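Catechol 1,2 dioxygenase (Acinetobacter radioresistens, PDB 2XSU) probably catalyses the ferric-iron-dependent intradiol cleavage of catechol by molecular oxygen to cis,cis-muconate, a step of the beta-ketoadipate pathway. Local coordinates at residues E108-A114 / R307-A312. The protein carries 1 engineered substitution. Numbering follows the deposited sequence.
Sequences EGPLYVA and RRRASA
Ala114 and Ser311 pair in a short parallel beta bridge, where the C-terminal tail of this intradiol dioxygenase runs beside the loop that passes the ferric iron site. Ala114 N donates to Ala310 O at 2.9 Å, and Ala312 N returns a bond to Ala114 O at 3.1 Å, so Ala114 is held through both its N-H and its carbonyl. Just before this bridge the two segments stand further apart, and a water fills in: it accepts from Ala310 N and donates to Tyr112 O.

The charged part lies toward the other end. Arg309 grips Glu108 side-on with two nitrogens: NH2 meets OE1 and NE meets OE2, both at 2.9 Å and both nearly straight, on the syn sides of the carboxylate. The two planes are 21° apart, and the extended Glu108 side chain, with CG anti to the backbone N (chi1 -174°), carries the carboxylate across to the tail. Arg307 lays its CB over one face of the Arg309 guanidinium, whose NH2 is also bonded to Val305 O; together these hold the group's rotation. Arg307 itself reaches on to Gly109 and Pro110, and a second water bridges its NH1 to Glu108 OE1. Its guanidinium also makes a cation-pi contact with Trp58 of the second subunit, which ties this corner to the dimer interface. Within the same subunit, Gly109 lies near the iron ligand His227 and Pro110 near Tyr201.

Apolar contact is modest. Val113 CG2 touches Ala310 CB, while CG1 lies against Ser311 CA. The Tyr112 ring, its hydroxyl bonded to Glu157, stands almost perpendicular to the Arg309 guanidinium, and its closest approach is to the aliphatic part of that side chain, Tyr112 CD2 lying 3.7 Å from Arg309 CD.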
ATOM      1  N   GLU A 108     -10.085  14.281 -10.052  1.00  9.74           N
ATOM      2  CA  GLU A 108     -10.496  14.935  -8.804  1.00 10.66           C
ATOM      3  C   GLU A 108      -9.291  15.405  -7.971  1.00 10.82           C
ATOM      4  O   GLU A 108      -9.378  16.443  -7.314  1.00 10.95           O
ATOM      5  CB  GLU A 108     -11.310  13.935  -7.975  1.00  9.89           C
ATOM      6  CG  GLU A 108     -11.951  14.496  -6.704  1.00  9.52           C
ATOM      7  CD  GLU A 108     -12.767  13.435  -5.954  1.00 12.02           C
ATOM      8  OE1 GLU A 108     -13.426  12.598  -6.616  1.00 11.56           O
ATOM      9  OE2 GLU A 108     -12.766  13.450  -4.699  1.00 12.74           O
ATOM     10  N   GLY A 109      -8.191  14.640  -7.978  1.00 10.68           N
ATOM     11  CA  GLY A 109      -7.119  14.842  -7.009  1.00 10.55           C
ATOM     12  C   GLY A 109      -7.547  14.320  -5.646  1.00 10.90           C
ATOM     13  O   GLY A 109      -8.704  13.925  -5.454  1.00 10.87           O
ATOM     14  N   PRO A 110      -6.624  14.354  -4.683  1.00 11.70           N
ATOM     15  CA  PRO A 110      -6.882  13.772  -3.385  1.00 12.24           C
ATOM     16  C   PRO A 110      -7.297  14.743  -2.296  1.00 12.77           C
ATOM     17  O   PRO A 110      -7.327  14.333  -1.109  1.00 13.28           O
ATOM     18  CB  PRO A 110      -5.513  13.157  -3.036  1.00 12.70           C
ATOM     19  CG  PRO A 110      -4.531  14.107  -3.601  1.00 11.61           C
ATOM     20  CD  PRO A 110      -5.197  14.631  -4.894  1.00 11.17           C
ATOM     21  N   LEU A 111      -7.641  15.984  -2.657  1.00 11.66           N
ATOM     22  CA  LEU A 111      -7.750  17.040  -1.619  1.00 12.22           C
ATOM     23  C   LEU A 111      -9.152  17.662  -1.460  1.00 11.38           C
ATOM     24  O   LEU A 111      -9.306  18.737  -0.834  1.00 12.01           O
ATOM     25  CB  LEU A 111      -6.686  18.128  -1.847  1.00 12.51           C
ATOM     26  CG  LEU A 111      -5.247  17.615  -1.941  1.00 13.24           C
ATOM     27  CD1 LEU A 111      -4.281  18.786  -2.240  1.00 18.30           C
ATOM     28  CD2 LEU A 111      -4.829  16.840  -0.685  1.00 13.98           C
ATOM     29  N   TYR A 112     -10.186  17.008  -1.984  1.00 10.47           N
ATOM     30  CA  TYR A 112     -11.552  17.445  -1.670  1.00 10.90           C
ATOM     31  C   TYR A 112     -11.882  17.282  -0.194  1.00 11.48           C
ATOM     32  O   TYR A 112     -11.474  16.295   0.434  1.00 12.04           O
ATOM     33  CB  TYR A 112     -12.579  16.695  -2.525  1.00 11.23           C
ATOM     34  CG  TYR A 112     -14.022  17.054  -2.212  1.00 12.43           C
ATOM     35  CD1 TYR A 112     -14.600  18.237  -2.693  1.00 11.58           C
ATOM     36  CD2 TYR A 112     -14.814  16.197  -1.442  1.00 13.11           C
ATOM     37  CE1 TYR A 112     -15.933  18.558  -2.408  1.00 13.24           C
ATOM     38  CE2 TYR A 112     -16.145  16.484  -1.159  1.00 14.30           C
ATOM     39  CZ  TYR A 112     -16.712  17.657  -1.642  1.00 12.12           C
ATOM     40  OH  TYR A 112     -18.037  17.945  -1.364  1.00 15.01           O
ATOM     41  N   VAL A 113     -12.604  18.268   0.352  1.00 11.19           N
ATOM     42  CA  VAL A 113     -13.148  18.170   1.733  1.00 12.25           C
ATOM     43  C   VAL A 113     -14.663  18.490   1.714  1.00 11.92           C
ATOM     44  O   VAL A 113     -15.061  19.559   1.277  1.00 12.43           O
ATOM     45  CB  VAL A 113     -12.382  19.078   2.733  1.00 11.61           C
ATOM     46  CG1 VAL A 113     -12.984  18.892   4.169  1.00 13.89           C
ATOM     47  CG2 VAL A 113     -10.877  18.790   2.705  1.00 13.47           C
ATOM     48  N   ALA A 114     -15.515  17.582   2.220  1.00 12.97           N
ATOM     49  CA  ALA A 114     -16.955  17.808   2.265  1.00 13.22           C
ATOM     50  C   ALA A 114     -17.302  18.703   3.460  1.00 13.73           C
ATOM     51  O   ALA A 114     -16.587  18.682   4.452  1.00 13.52           O
ATOM     52  CB  ALA A 114     -17.698  16.469   2.374  1.00 14.04           C
ATOM     53  N   ARG A 307     -15.849   7.336  -3.184  1.00 17.54           N
ATOM     54  CA  ARG A 307     -14.455   7.478  -2.799  1.00 17.05           C
ATOM     55  C   ARG A 307     -14.413   8.021  -1.369  1.00 17.15           C
ATOM     56  O   ARG A 307     -15.249   8.862  -0.999  1.00 17.36           O
ATOM     57  CB  ARG A 307     -13.764   8.456  -3.776  1.00 16.54           C
ATOM     58  CG  ARG A 307     -12.267   8.585  -3.535  1.00 17.40           C
ATOM     59  CD  ARG A 307     -11.543   9.455  -4.595  1.00 15.68           C
ATOM     60  NE  ARG A 307     -10.148   9.636  -4.203  1.00 16.93           N
ATOM     61  CZ  ARG A 307      -9.243  10.324  -4.890  1.00 17.47           C
ATOM     62  NH1 ARG A 307      -9.576  10.914  -6.045  1.00 16.46           N
ATOM     63  NH2 ARG A 307      -7.994  10.419  -4.429  1.00 16.29           N
ATOM     64  N   ARG A 308     -13.468   7.546  -0.557  1.00 16.36           N
ATOM     65  CA  ARG A 308     -13.317   8.087   0.797  1.00 16.82           C
ATOM     66  C   ARG A 308     -12.788   9.515   0.719  1.00 17.82           C
ATOM     67  O   ARG A 308     -11.774   9.788   0.052  1.00 19.62           O
ATOM     68  CB  ARG A 308     -12.400   7.214   1.663  1.00 17.16           C
ATOM     69  CG  ARG A 308     -12.397   7.643   3.149  1.00 18.50           C
ATOM     70  CD  ARG A 308     -11.817   6.555   4.029  1.00 22.61           C
ATOM     71  NE  ARG A 308     -10.412   6.334   3.755  1.00 23.44           N
ATOM     72  CZ  ARG A 308      -9.730   5.272   4.194  1.00 21.08           C
ATOM     73  NH1 ARG A 308     -10.343   4.326   4.900  1.00 20.96           N
ATOM     74  NH2 ARG A 308      -8.452   5.148   3.885  1.00 21.42           N
ATOM     75  N   ARG A 309     -13.536  10.433   1.315  1.00 17.23           N
ATOM     76  CA  ARG A 309     -13.180  11.846   1.230  1.00 17.34           C
ATOM     77  C   ARG A 309     -13.224  12.447   2.612  1.00 17.72           C
ATOM     78  O   ARG A 309     -14.064  12.052   3.439  1.00 19.23           O
ATOM     79  CB  ARG A 309     -14.146  12.583   0.301  1.00 17.15           C
ATOM     80  CG  ARG A 309     -13.953  12.176  -1.157  1.00 16.09           C
ATOM     81  CD  ARG A 309     -15.126  12.563  -1.985  1.00 14.21           C
ATOM     82  NE  ARG A 309     -14.993  12.217  -3.406  1.00 11.82           N
ATOM     83  CZ  ARG A 309     -15.850  11.470  -4.091  1.00 12.06           C
ATOM     84  NH1 ARG A 309     -16.898  10.888  -3.497  1.00 15.65           N
ATOM     85  NH2 ARG A 309     -15.630  11.262  -5.397  1.00 11.38           N
ATOM     86  N   ALA A 310     -12.295  13.361   2.867  1.00 16.68           N
ATOM     87  CA  ALA A 310     -12.286  14.117   4.116  1.00 17.77           C
ATOM     88  C   ALA A 310     -13.608  14.893   4.290  1.00 17.93           C
ATOM     89  O   ALA A 310     -14.298  15.207   3.325  1.00 17.35           O
ATOM     90  CB  ALA A 310     -11.099  15.053   4.123  1.00 18.14           C
ATOM     91  N   SER A 311     -13.979  15.155   5.542  1.00 19.34           N
ATOM     92  CA  SER A 311     -15.125  16.010   5.842  1.00 21.11           C
ATOM     93  C   SER A 311     -14.828  16.805   7.114  1.00 21.75           C
ATOM     94  O   SER A 311     -14.015  16.386   7.943  1.00 22.52           O
ATOM     95  CB  SER A 311     -16.420  15.195   5.980  1.00 22.40           C
ATOM     96  OG  SER A 311     -16.351  14.342   7.113  1.00 25.42           O
ATOM     97  N   ALA A 312     -15.450  17.970   7.240  1.00 21.95           N
ATOM     98  CA  ALA A 312     -15.220  18.826   8.411  1.00 22.89           C
ATOM     99  C   ALA A 312     -16.418  19.728   8.628  1.00 22.92           C
ATOM    100  O   ALA A 312     -17.385  19.668   7.874  1.00 22.48           O
ATOM    101  CB  ALA A 312     -13.944  19.637   8.244  1.00 22.44           C
ATOM    102  OXT ALA A 312     -16.455  20.511   9.598  1.00 25.30           O
TER
HETATM  103  O   HOH W   1     -11.943  10.480  -7.840  1.00 13.82           O
HETATM  104  O   HOH W   2     -10.205  14.039   0.855  1.00 19.42           O